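Aminotransferase, class III (Thermomicrobium roseum, PDB 6IO1) acts as a thermostable (S)-enantioselective omega-transaminase that uses a pyridoxal 5'-phosphate cofactor to carry amino groups between substrates. Local coordinates at residues 429-432 against 433-436; 92-95 against 96-99; 25-28 against 29-33; 304-307 against 308-312; 186-189 against 190-193. All coordinates share one frame; numbering follows the deposited sequence.

Contact 1. Residues 429-432 against 433-436; sequences TISR and AECD
Glu434 turns its side chain back toward the residues that lead into helix 432-450, and Ser431 receives its tip. Glu434 CB packs on the loop first, 3.6 Å from Ile430 CG1. Next, Glu434 CG passes Ser431 OG at 3.5 Å, and CD stays beside that same hydroxyl. CG stands opposite the carbonyl carbon (chi1 -58°) and the chain beyond it is extended, which carries the carboxylate out to the chain ahead of the helix. There OE1 of Glu434 accepts from Ser431 N at 2.9 Å. The bond is almost straight, 175° at the hydrogen. The nitrogen comes in on the anti side of the oxygen, 34° out of the carboxylate plane. In return, Glu434 N gives a weak bond to Ser431 OG at 3.4 Å. This exchange is a capping box, with Ser431 as N-cap. It supplies an acceptor to an N-H of the first turn, where no preceding turn can offer a carbonyl. A water also donates to Glu434 OE1, at 2.9 Å, and to Thr429 O, at 2.6 Å, so the same carboxylate oxygen is gripped twice and tied further back along the loop. The regular helical bonding starts with Cys435 N to Ser431 O and Asp436 N to Arg432 O. On the buried side Ile430 CG1 lies 3.8 Å from Cys435 SG, and CG2 and CD1 of Ile430 border the same sulfur. Both residues face helix 346-361, Ile430 touching Ser353 and Cys435 touching Leu357. Asp436 OD1 is hydrogen-bonded to Tyr356 OH of that helix.

Contact 2. Residues 92-95 against 96-99; sequences LASP and PTIE
Helix 95-107 starts almost directly after the short strand 92-93, and its first backbone bonds run from Ile98 N to Ser94 O at 3.2 Å and from Glu99 N to Pro95 O at 2.9 Å. Ser94 is the N-cap. Its OG lies between the backbone N and the carbonyl carbon (chi1 74°), which turns it toward the first turn, where it donates to Thr97 OG1 at 2.9 Å. Thr97 OG1 is in turn hydrogen-bonded to Gly326 O, so the two hydroxyls form a short relay. Ser94 OG also brushes Pro96 CD at 3.3 Å. The rings of Pro95 and Pro96 lean in one direction, and the peptide link itself holds Pro95 CB 3.4 Å from Pro96 CD. On the strand side, Ala93 CB meets Ile98 CD1 at 4.0 Å. Leu92 and Ala93 pair in parallel with a strand of the second subunit, which continues the sheet across the interface. In Glu99, CG sits beside the backbone N, and this puts it 3.2 Å from Pro95 O. A bend at the second torsion (chi2 -74°) then turns the carboxylate, which forms a salt bridge with Lys14 of the second subunit. Two prolines suit this first turn, since a proline lacks the N-H that would need an acceptor there. The buried hydroxyl of Ser94 is satisfied locally through Thr97, and the charge of Glu99 is met across the dimer interface.

Contact 3. Residues 25-28 against 29-33; sequences NLYQ and LRREG
This is a local contact between successive turns of the short helix 26-32, which runs along the subunit interface just ahead of strand 35-41. Two side-chain pairs four residues apart carry it. In the first, the guanidinium of Arg31 lies flat over one face of the Tyr27 ring. Their planes are 15° apart and Arg31 CZ is 3.5 Å from the ring centroid, a stacked cation-pi pair. Arg31 is bent at its second torsion (chi2 145°), which brings the group back over the ring. Arg31 NH1 also donates to Tyr27 O at 3.1 Å, so ring and carbonyl of one residue fix the guanidinium together. In the second pair, Gln28 NE2 donates to Glu32 OE1 at 3.0 Å. The oxygen lies in the amide plane, but the nitrogen approaches from above the carboxylate plane, 45° out of it. At the N-terminus, Asn25 OD1 caps the helix by accepting from Gln28 N at 2.8 Å. Gly33, just past the helix, has positive phi, and its N bonds to Leu29 O at 2.6 Å. Leu26 and Arg30 touch Ala312 of the second subunit, and Arg30 forms a salt bridge with Glu309 there. The two arginines part ways: Arg31 is held within its own helix, Arg30 reaches the second subunit. The nearby ring and carbonyl probably stabilise the positive charge of Arg31.

Contact 4. Residues 304-307 against 308-312; sequences SDEI and AETLA
Ile307 and Leu311 stand one turn apart on the buried side of helix 305-312, while Asp305 and Glu309 form its more open side. On the buried side the backbone fit is close. Leu311 N bonds to Ile307 O at 2.9 Å, and Leu311 CG lies 3.2 Å from that same Ile307 O. The branches themselves meet more loosely, Ile307 CG2 being 4.4 Å from Leu311 CG. Both residues pack on helix 121-138, Ile307 on Tyr135 and Leu311 on Tyr134 and Leu138. A third flank, between these two sides, holds Glu306 and Thr310. Glu306 O takes two bonds, from Thr310 N at 2.9 Å and from Thr310 OG1 at 3.1 Å, which reach it from opposite faces of its plane. The hydroxyl can do this because it sits beside its own backbone N (chi1 -64°). The Glu306 carboxylate is engaged by Tyr135 and by a salt bridge with Lys139, which also donates to Thr310 OG1. Ser304, the N-cap, receives a weak bond from Ile307 N. On the open side the like charges of Asp305 OD2 and Glu309 OE1 are 4.5 Å apart. A water lies between the two residues, 2.9 Å from Glu309 OE1 and 3.2 Å from Asp305 O. His114, bonded to Asp305 OD1, and Arg30 of the second subunit, the partner of Glu309, probably offset the repulsion between the acids; only Arg30 ties the helix to the other subunit.

Contact 5. Residues 186-189 against 190-193; sequences APYK and YRFG
An inverse gamma turn centred on Pro187 leads from strand 181-184 into the one-turn helix 189-192, with Tyr188 as N-cap. The gamma turn carries a weak bond from Tyr188 N to Ala186 O. Tyr188 is the hub of what follows. Its ring presents an edge to the face of Phe192, with centroids 5.4 Å apart and planes at 73°. This is an edge-to-face pair in which Tyr188 CD2 stands over the Phe192 ring, toward the rim, 4.0 Å from Phe192 CE2. Ala186 O meets the edge of the same Phe192 ring. Further out, Tyr188 CE1 touches Tyr190 CB at 3.7 Å. The CG of Tyr188, opposite the backbone N (chi1 -180°), carries its ring alongside Tyr190 and Arg191. The Arg191 chain keeps close to it, its CD 3.6 Å from Tyr188 CE2, and Arg191 NE gives a weak bond to Tyr188 OH at 3.4 Å. The backbone closes the helix with Phe192 N to Tyr188 O at 2.8 Å and Gly193 N to Lys189 O at 2.9 Å. In the second of these the donor stands 39° out of the carbonyl plane. Glu383 takes a hydrogen bond from Tyr188 and a salt bridge from Arg191, and Arg191 also bonds to Lys391 O. Lys189 NZ forms a salt bridge with Asp198. The weak bond between Tyr188 and Arg191 is therefore secondary. The shared acid Glu383 gathers both polar ends, which pins the short helix to the neighbouring strand 379-384.

Overall arrangement
All five contacts are local and include a helix start, but their settings differ. Contact 2 is the most buried; the others mix buried and exposed residues. Contacts 2, 3 and 4 touch the second subunit, and contacts 3 and 4 meet across the dimer through Arg30 and Glu309, although within one chain their centres are about 49 Å apart. Contacts 1 and 5 stay within one subunit, contact 1 against helix 346-361 and contact 5 against strands 370-376 and 379-384. Capping differs too: a glutamate reciprocates in contact 1, an asparagine caps contact 3, a serine weakly caps contact 4, and in contact 2 the N-cap serine bonds a threonine hydroxyl instead of a backbone N-H.

Contact 1. Residues 429-432 against 433-436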
loop_
_atom_site.group_PDB
_atom_site.type_symbol
_atom_site.label_atom_id
_atom_site.label_comp_id
_atom_site.label_asym_id
_atom_site.label_seq_id
_atom_site.Cartn_x
_atom_site.Cartn_y
_atom_site.Cartn_z
ATOM N N THR B 429 4.693 17.788 -18.940
ATOM C CA THR B 429 4.254 18.392 -20.191
ATOM C C THR B 429 4.152 19.911 -20.125
ATOM O O THR B 429 3.701 20.525 -21.099
ATOM C CB THR B 429 2.900 17.815 -20.605
ATOM O OG1 THR B 429 1.935 18.066 -19.575
ATOM C CG2 THR B 429 3.009 16.315 -20.828
ATOM N N ILE B 430 4.540 20.526 -19.003
ATOM C CA ILE B 430 4.308 21.953 -18.808
ATOM C C ILE B 430 5.033 22.758 -19.878
ATOM O O ILE B 430 6.211 22.528 -20.175
ATOM C CB ILE B 430 4.719 22.375 -17.388
ATOM C CG1 ILE B 430 4.268 23.811 -17.102
ATOM C CG2 ILE B 430 6.221 22.218 -17.171
ATOM C CD1 ILE B 430 4.279 24.166 -15.629
ATOM N N SER B 431 4.302 23.671 -20.502
ATOM C CA SER B 431 4.849 24.553 -21.518
ATOM C C SER B 431 5.463 25.809 -20.909
ATOM O O SER B 431 5.386 26.057 -19.698
ATOM C CB SER B 431 3.759 24.957 -22.511
ATOM O OG SER B 431 2.881 25.920 -21.945
ATOM N N ARG B 432 5.957 26.668 -21.807
ATOM C CA ARG B 432 6.534 27.992 -21.453
ATOM C C ARG B 432 5.456 28.927 -20.880
ATOM O O ARG B 432 5.753 29.588 -19.865
ATOM C CB ARG B 432 7.194 28.620 -22.685
ATOM C CG ARG B 432 7.959 29.903 -22.392
ATOM C CD ARG B 432 8.657 30.454 -23.622
ATOM N NE ARG B 432 9.436 31.649 -23.331
ATOM C CZ ARG B 432 10.714 31.644 -22.968
ATOM N NH1 ARG B 432 11.364 30.499 -22.850
ATOM N NH2 ARG B 432 11.337 32.783 -22.725
ATOM N N ALA B 433 4.246 28.965 -21.464
ATOM C CA ALA B 433 3.241 29.882 -20.957
ATOM C C ALA B 433 2.735 29.430 -19.602
ATOM O O ALA B 433 2.570 30.246 -18.686
ATOM C CB ALA B 433 2.101 30.005 -21.966
ATOM N N GLU B 434 2.520 28.128 -19.443
ATOM C CA GLU B 434 2.117 27.602 -18.147
ATOM C C GLU B 434 3.217 27.792 -17.103
ATOM O O GLU B 434 2.931 28.060 -15.929
ATOM C CB GLU B 434 1.733 26.133 -18.303
ATOM C CG GLU B 434 0.616 25.949 -19.327
ATOM C CD GLU B 434 0.504 24.532 -19.851
ATOM O OE1 GLU B 434 1.484 23.770 -19.731
ATOM O OE2 GLU B 434 -0.569 24.184 -20.387
ATOM N N CYS B 435 4.484 27.678 -17.517
ATOM C CA CYS B 435 5.582 27.966 -16.599
ATOM C C CYS B 435 5.533 29.412 -16.126
ATOM O O CYS B 435 5.776 29.691 -14.948
ATOM C CB CYS B 435 6.931 27.669 -17.256
ATOM S SG CYS B 435 7.398 25.926 -17.283
ATOM N N ASP B 436 5.234 30.346 -17.033
ATOM C CA ASP B 436 5.121 31.750 -16.645
ATOM C C ASP B 436 3.960 31.961 -15.686
ATOM O O ASP B 436 4.058 32.754 -14.738
ATOM C CB ASP B 436 4.928 32.628 -17.878
ATOM C CG ASP B 436 6.183 32.768 -18.691
ATOM O OD1 ASP B 436 7.274 32.483 -18.155
ATOM O OD2 ASP B 436 6.088 33.181 -19.866
HETATM O O HOH W 1 1.422 21.635 -21.675
#

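Contact 2. Residues 92-95 against 96-99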
loop_
_atom_site.group_PDB
_atom_site.type_symbol
_atom_site.label_atom_id
_atom_site.label_comp_id
_atom_site.label_asym_id
_atom_site.label_seq_id
_atom_site.Cartn_x
_atom_site.Cartn_y
_atom_site.Cartn_z
ATOM N N LEU B 92 0.550 -17.177 -9.944
ATOM C CA LEU B 92 -0.397 -16.647 -10.912
ATOM C C LEU B 92 0.118 -15.326 -11.475
ATOM O O LEU B 92 0.938 -14.643 -10.860
ATOM C CB LEU B 92 -1.770 -16.452 -10.270
ATOM C CG LEU B 92 -2.427 -17.686 -9.650
ATOM C CD1 LEU B 92 -3.561 -17.277 -8.725
ATOM C CD2 LEU B 92 -2.928 -18.626 -10.732
ATOM N N ALA B 93 -0.371 -14.971 -12.661
ATOM C CA ALA B 93 -0.005 -13.701 -13.277
ATOM C C ALA B 93 -0.953 -13.409 -14.430
ATOM O O ALA B 93 -1.599 -14.310 -14.970
ATOM C CB ALA B 93 1.445 -13.707 -13.773
ATOM N N SER B 94 -1.025 -12.134 -14.793
ATOM C CA SER B 94 -1.771 -11.654 -15.943
ATOM C C SER B 94 -0.818 -11.136 -17.017
ATOM O O SER B 94 0.330 -10.785 -16.725
ATOM C CB SER B 94 -2.745 -10.541 -15.531
ATOM O OG SER B 94 -2.060 -9.329 -15.269
ATOM N N PRO B 95 -1.258 -11.082 -18.273
ATOM C CA PRO B 95 -0.379 -10.618 -19.362
ATOM C C PRO B 95 0.146 -9.205 -19.148
ATOM O O PRO B 95 1.338 -8.961 -19.397
ATOM C CB PRO B 95 -1.286 -10.699 -20.600
ATOM C CG PRO B 95 -2.217 -11.809 -20.279
ATOM C CD PRO B 95 -2.492 -11.697 -18.799
ATOM N N PRO B 96 -0.683 -8.235 -18.719
ATOM C CA PRO B 96 -0.126 -6.880 -18.545
ATOM C C PRO B 96 0.987 -6.820 -17.516
ATOM O O PRO B 96 1.972 -6.101 -17.720
ATOM C CB PRO B 96 -1.342 -6.041 -18.120
ATOM C CG PRO B 96 -2.522 -6.819 -18.524
ATOM C CD PRO B 96 -2.133 -8.252 -18.437
ATOM N N THR B 97 0.868 -7.576 -16.423
ATOM C CA THR B 97 1.913 -7.595 -15.405
ATOM C C THR B 97 3.224 -8.130 -15.974
ATOM O O THR B 97 4.297 -7.549 -15.758
ATOM C CB THR B 97 1.457 -8.442 -14.216
ATOM O OG1 THR B 97 0.139 -8.044 -13.822
ATOM C CG2 THR B 97 2.407 -8.273 -13.042
ATOM N N ILE B 98 3.149 -9.236 -16.716
ATOM C CA ILE B 98 4.344 -9.848 -17.294
ATOM C C ILE B 98 4.999 -8.901 -18.294
ATOM O O ILE B 98 6.226 -8.709 -18.293
ATOM C CB ILE B 98 3.979 -11.196 -17.943
ATOM C CG1 ILE B 98 3.440 -12.170 -16.893
ATOM C CG2 ILE B 98 5.173 -11.786 -18.654
ATOM C CD1 ILE B 98 2.878 -13.448 -17.479
ATOM N N GLU B 99 4.187 -8.302 -19.170
ATOM C CA GLU B 99 4.729 -7.384 -20.165
ATOM C C GLU B 99 5.360 -6.164 -19.504
ATOM O O GLU B 99 6.413 -5.689 -19.945
ATOM C CB GLU B 99 3.638 -6.966 -21.151
ATOM C CG GLU B 99 3.073 -8.113 -21.982
ATOM C CD GLU B 99 4.019 -8.595 -23.072
ATOM O OE1 GLU B 99 5.170 -8.112 -23.138
ATOM O OE2 GLU B 99 3.608 -9.463 -23.870
#

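Contact 3. Residues 25-28 against 29-33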
loop_
_atom_site.group_PDB
_atom_site.type_symbol
_atom_site.label_atom_id
_atom_site.label_comp_id
_atom_site.label_asym_id
_atom_site.label_seq_id
_atom_site.Cartn_x
_atom_site.Cartn_y
_atom_site.Cartn_z
ATOM N N ASN B 25 -4.182 19.475 8.558
ATOM C CA ASN B 25 -4.539 19.986 9.879
ATOM C C ASN B 25 -6.038 19.779 10.041
ATOM O O ASN B 25 -6.847 20.553 9.522
ATOM C CB ASN B 25 -4.149 21.454 10.014
ATOM C CG ASN B 25 -4.361 21.997 11.421
ATOM O OD1 ASN B 25 -5.346 21.681 12.086
ATOM N ND2 ASN B 25 -3.427 22.822 11.877
ATOM N N LEU B 26 -6.412 18.717 10.757
ATOM C CA LEU B 26 -7.825 18.380 10.910
ATOM C C LEU B 26 -8.573 19.484 11.645
ATOM O O LEU B 26 -9.729 19.791 11.320
ATOM C CB LEU B 26 -7.957 17.046 11.642
ATOM C CG LEU B 26 -7.167 15.902 10.998
ATOM C CD1 LEU B 26 -7.192 14.651 11.862
ATOM C CD2 LEU B 26 -7.696 15.606 9.603
ATOM N N TYR B 27 -7.917 20.104 12.629
ATOM C CA TYR B 27 -8.508 21.230 13.344
ATOM C C TYR B 27 -8.822 22.367 12.380
ATOM O O TYR B 27 -9.915 22.944 12.415
ATOM C CB TYR B 27 -7.548 21.685 14.448
ATOM C CG TYR B 27 -7.968 22.904 15.246
ATOM C CD1 TYR B 27 -7.757 24.190 14.759
ATOM C CD2 TYR B 27 -8.539 22.768 16.504
ATOM C CE1 TYR B 27 -8.128 25.303 15.491
ATOM C CE2 TYR B 27 -8.909 23.876 17.245
ATOM C CZ TYR B 27 -8.701 25.139 16.733
ATOM O OH TYR B 27 -9.071 26.244 17.466
ATOM N N GLN B 28 -7.869 22.699 11.507
ATOM C CA GLN B 28 -8.109 23.718 10.490
ATOM C C GLN B 28 -9.154 23.263 9.479
ATOM O O GLN B 28 -9.977 24.068 9.027
ATOM C CB GLN B 28 -6.800 24.070 9.783
ATOM C CG GLN B 28 -6.977 24.958 8.561
ATOM C CD GLN B 28 -5.660 25.322 7.909
ATOM O OE1 GLN B 28 -4.593 24.917 8.369
ATOM N NE2 GLN B 28 -5.728 26.091 6.828
ATOM N N LEU B 29 -9.124 21.982 9.095
ATOM C CA LEU B 29 -10.061 21.487 8.090
ATOM C C LEU B 29 -11.503 21.626 8.555
ATOM O O LEU B 29 -12.380 22.011 7.773
ATOM C CB LEU B 29 -9.759 20.029 7.750
ATOM C CG LEU B 29 -10.798 19.389 6.825
ATOM C CD1 LEU B 29 -10.361 19.475 5.368
ATOM C CD2 LEU B 29 -11.088 17.954 7.234
ATOM N N ARG B 30 -11.771 21.315 9.825
ATOM C CA ARG B 30 -13.140 21.414 10.323
ATOM C C ARG B 30 -13.650 22.849 10.264
ATOM O O ARG B 30 -14.838 23.084 10.015
ATOM C CB ARG B 30 -13.221 20.864 11.747
ATOM C CG ARG B 30 -13.020 19.361 11.817
ATOM C CD ARG B 30 -13.546 18.770 13.110
ATOM N NE ARG B 30 -13.661 17.317 13.019
ATOM C CZ ARG B 30 -14.211 16.546 13.951
ATOM N NH1 ARG B 30 -14.686 17.084 15.066
ATOM N NH2 ARG B 30 -14.272 15.233 13.776
ATOM N N ARG B 31 -12.767 23.823 10.492
ATOM C CA ARG B 31 -13.174 25.223 10.477
ATOM C C ARG B 31 -13.295 25.784 9.062
ATOM O O ARG B 31 -14.205 26.573 8.785
ATOM C CB ARG B 31 -12.200 26.055 11.313
ATOM C CG ARG B 31 -12.461 25.916 12.801
ATOM C CD ARG B 31 -11.195 25.956 13.635
ATOM N NE ARG B 31 -11.500 25.766 15.051
ATOM C CZ ARG B 31 -11.735 24.584 15.614
ATOM N NH1 ARG B 31 -11.684 23.476 14.886
ATOM N NH2 ARG B 31 -12.010 24.507 16.909
ATOM N N GLU B 32 -12.394 25.402 8.153
ATOM C CA GLU B 32 -12.353 26.001 6.826
ATOM C C GLU B 32 -12.869 25.103 5.710
ATOM O O GLU B 32 -13.276 25.621 4.667
ATOM C CB GLU B 32 -10.921 26.434 6.476
ATOM C CG GLU B 32 -10.257 27.293 7.537
ATOM C CD GLU B 32 -8.824 27.639 7.189
ATOM O OE1 GLU B 32 -8.372 27.269 6.085
ATOM O OE2 GLU B 32 -8.149 28.281 8.020
ATOM N N GLY B 33 -12.863 23.786 5.894
ATOM C CA GLY B 33 -13.313 22.886 4.860
ATOM C C GLY B 33 -12.213 22.586 3.863
ATOM O O GLY B 33 -11.133 23.185 3.895
#

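Contact 4. Residues 304-307 against 308-312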
loop_
_atom_site.group_PDB
_atom_site.type_symbol
_atom_site.label_atom_id
_atom_site.label_comp_id
_atom_site.label_asym_id
_atom_site.label_seq_id
_atom_site.Cartn_x
_atom_site.Cartn_y
_atom_site.Cartn_z
ATOM N N SER B 304 18.486 -6.735 -9.055
ATOM C CA SER B 304 19.530 -7.225 -9.930
ATOM C C SER B 304 19.429 -8.735 -10.094
ATOM O O SER B 304 18.764 -9.434 -9.323
ATOM C CB SER B 304 20.905 -6.856 -9.373
ATOM O OG SER B 304 21.169 -7.559 -8.170
ATOM N N ASP B 305 20.107 -9.235 -11.127
ATOM C CA ASP B 305 20.093 -10.666 -11.401
ATOM C C ASP B 305 20.698 -11.468 -10.256
ATOM O O ASP B 305 20.261 -12.593 -9.994
ATOM C CB ASP B 305 20.833 -10.953 -12.706
ATOM C CG ASP B 305 20.469 -12.295 -13.290
ATOM O OD1 ASP B 305 19.308 -12.463 -13.714
ATOM O OD2 ASP B 305 21.344 -13.186 -13.321
ATOM N N GLU B 306 21.705 -10.920 -9.574
ATOM C CA GLU B 306 22.330 -11.635 -8.464
ATOM C C GLU B 306 21.356 -11.826 -7.304
ATOM O O GLU B 306 21.221 -12.932 -6.764
ATOM C CB GLU B 306 23.580 -10.881 -8.006
ATOM C CG GLU B 306 23.930 -11.062 -6.538
ATOM C CD GLU B 306 24.515 -12.427 -6.238
ATOM O OE1 GLU B 306 24.928 -13.123 -7.189
ATOM O OE2 GLU B 306 24.566 -12.800 -5.048
ATOM N N ILE B 307 20.665 -10.753 -6.910
ATOM C CA ILE B 307 19.708 -10.836 -5.809
ATOM C C ILE B 307 18.575 -11.793 -6.162
ATOM O O ILE B 307 18.157 -12.623 -5.343
ATOM C CB ILE B 307 19.177 -9.435 -5.455
ATOM C CG1 ILE B 307 20.280 -8.600 -4.802
ATOM C CG2 ILE B 307 17.962 -9.532 -4.543
ATOM C CD1 ILE B 307 19.866 -7.183 -4.492
ATOM N N ALA B 308 18.053 -11.679 -7.385
ATOM C CA ALA B 308 16.970 -12.556 -7.815
ATOM C C ALA B 308 17.417 -14.011 -7.855
ATOM O O ALA B 308 16.653 -14.909 -7.487
ATOM C CB ALA B 308 16.455 -12.119 -9.182
ATOM N N GLU B 309 18.639 -14.267 -8.325
ATOM C CA GLU B 309 19.157 -15.631 -8.348
ATOM C C GLU B 309 19.279 -16.190 -6.937
ATOM O O GLU B 309 18.926 -17.349 -6.684
ATOM C CB GLU B 309 20.511 -15.659 -9.057
ATOM C CG GLU B 309 21.064 -17.049 -9.306
ATOM C CD GLU B 309 20.462 -17.701 -10.532
ATOM O OE1 GLU B 309 19.929 -16.971 -11.396
ATOM O OE2 GLU B 309 20.523 -18.944 -10.635
ATOM N N THR B 310 19.762 -15.369 -6.001
ATOM C CA THR B 310 19.852 -15.803 -4.610
ATOM C C THR B 310 18.472 -16.138 -4.057
ATOM O O THR B 310 18.285 -17.175 -3.408
ATOM C CB THR B 310 20.525 -14.722 -3.763
ATOM O OG1 THR B 310 21.880 -14.548 -4.195
ATOM C CG2 THR B 310 20.515 -15.114 -2.291
ATOM N N LEU B 311 17.490 -15.269 -4.309
ATOM C CA LEU B 311 16.134 -15.522 -3.828
ATOM C C LEU B 311 15.554 -16.792 -4.440
ATOM O O LEU B 311 14.925 -17.596 -3.741
ATOM C CB LEU B 311 15.231 -14.326 -4.133
ATOM C CG LEU B 311 15.519 -12.971 -3.478
ATOM C CD1 LEU B 311 14.223 -12.200 -3.276
ATOM C CD2 LEU B 311 16.263 -13.123 -2.159
ATOM N N ALA B 312 15.753 -16.992 -5.743
ATOM C CA ALA B 312 15.199 -18.139 -6.448
ATOM C C ALA B 312 15.988 -19.422 -6.219
ATOM O O ALA B 312 15.559 -20.482 -6.688
ATOM C CB ALA B 312 15.123 -17.847 -7.948
HETATM O O HOH W 2 18.394 -14.533 -11.695
#

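Contact 5. Residues 186-189 against 190-193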
loop_
_atom_site.group_PDB
_atom_site.type_symbol
_atom_site.label_atom_id
_atom_site.label_comp_id
_atom_site.label_asym_id
_atom_site.label_seq_id
_atom_site.Cartn_x
_atom_site.Cartn_y
_atom_site.Cartn_z
ATOM N N ALA B 186 22.147 14.667 5.896
ATOM C CA ALA B 186 21.662 14.977 4.531
ATOM C C ALA B 186 22.731 15.786 3.785
ATOM O O ALA B 186 23.366 16.648 4.423
ATOM C CB ALA B 186 20.366 15.742 4.623
ATOM N N PRO B 187 22.929 15.590 2.461
ATOM C CA PRO B 187 23.908 16.375 1.706
ATOM C C PRO B 187 23.188 17.685 1.358
ATOM O O PRO B 187 22.836 17.891 0.212
ATOM C CB PRO B 187 24.121 15.525 0.447
ATOM C CG PRO B 187 22.785 14.846 0.237
ATOM C CD PRO B 187 22.241 14.600 1.630
ATOM N N TYR B 188 23.009 18.529 2.379
ATOM C CA TYR B 188 22.273 19.791 2.293
ATOM C C TYR B 188 23.286 20.923 2.455
ATOM O O TYR B 188 23.552 21.392 3.561
ATOM C CB TYR B 188 21.186 19.795 3.366
ATOM C CG TYR B 188 20.292 21.009 3.459
ATOM C CD1 TYR B 188 20.059 21.829 2.365
ATOM C CD2 TYR B 188 19.653 21.314 4.654
ATOM C CE1 TYR B 188 19.227 22.931 2.473
ATOM C CE2 TYR B 188 18.824 22.408 4.766
ATOM C CZ TYR B 188 18.613 23.214 3.674
ATOM O OH TYR B 188 17.785 24.307 3.786
ATOM N N LYS B 189 23.846 21.368 1.325
ATOM C CA LYS B 189 24.969 22.304 1.353
ATOM C C LYS B 189 24.576 23.667 1.913
ATOM O O LYS B 189 25.386 24.320 2.581
ATOM C CB LYS B 189 25.552 22.462 -0.051
ATOM C CG LYS B 189 26.955 23.039 -0.075
ATOM C CD LYS B 189 27.420 23.282 -1.500
ATOM C CE LYS B 189 28.895 23.630 -1.539
ATOM N NZ LYS B 189 29.278 24.330 -2.797
ATOM N N TYR B 190 23.351 24.121 1.636
ATOM C CA TYR B 190 22.954 25.479 2.003
ATOM C C TYR B 190 23.105 25.729 3.499
ATOM O O TYR B 190 23.484 26.831 3.915
ATOM C CB TYR B 190 21.514 25.737 1.561
ATOM C CG TYR B 190 20.970 27.095 1.942
ATOM C CD1 TYR B 190 21.512 28.259 1.415
ATOM C CD2 TYR B 190 19.902 27.210 2.824
ATOM C CE1 TYR B 190 21.011 29.500 1.758
ATOM C CE2 TYR B 190 19.396 28.447 3.175
ATOM C CZ TYR B 190 19.954 29.588 2.640
ATOM O OH TYR B 190 19.449 30.820 2.988
ATOM N N ARG B 191 22.813 24.724 4.324
ATOM C CA ARG B 191 22.909 24.874 5.768
ATOM C C ARG B 191 23.977 24.006 6.416
ATOM O O ARG B 191 24.406 24.320 7.530
ATOM C CB ARG B 191 21.555 24.564 6.424
ATOM C CG ARG B 191 20.438 25.482 5.963
ATOM C CD ARG B 191 19.183 25.310 6.799
ATOM N NE ARG B 191 18.175 26.310 6.460
ATOM C CZ ARG B 191 18.070 27.494 7.055
ATOM N NH1 ARG B 191 18.898 27.820 8.038
ATOM N NH2 ARG B 191 17.125 28.345 6.679
ATOM N N PHE B 192 24.416 22.931 5.760
ATOM C CA PHE B 192 25.378 22.013 6.355
ATOM C C PHE B 192 26.733 22.021 5.660
ATOM O O PHE B 192 27.664 21.377 6.156
ATOM C CB PHE B 192 24.821 20.577 6.356
ATOM C CG PHE B 192 23.498 20.421 7.073
ATOM C CD1 PHE B 192 23.035 21.390 7.951
ATOM C CD2 PHE B 192 22.718 19.296 6.863
ATOM C CE1 PHE B 192 21.822 21.244 8.597
ATOM C CE2 PHE B 192 21.505 19.142 7.509
ATOM C CZ PHE B 192 21.057 20.118 8.377
ATOM N N GLY B 193 26.867 22.720 4.536
ATOM C CA GLY B 193 28.126 22.786 3.818
ATOM C C GLY B 193 28.600 24.206 3.585
ATOM O O GLY B 193 29.206 24.502 2.550
#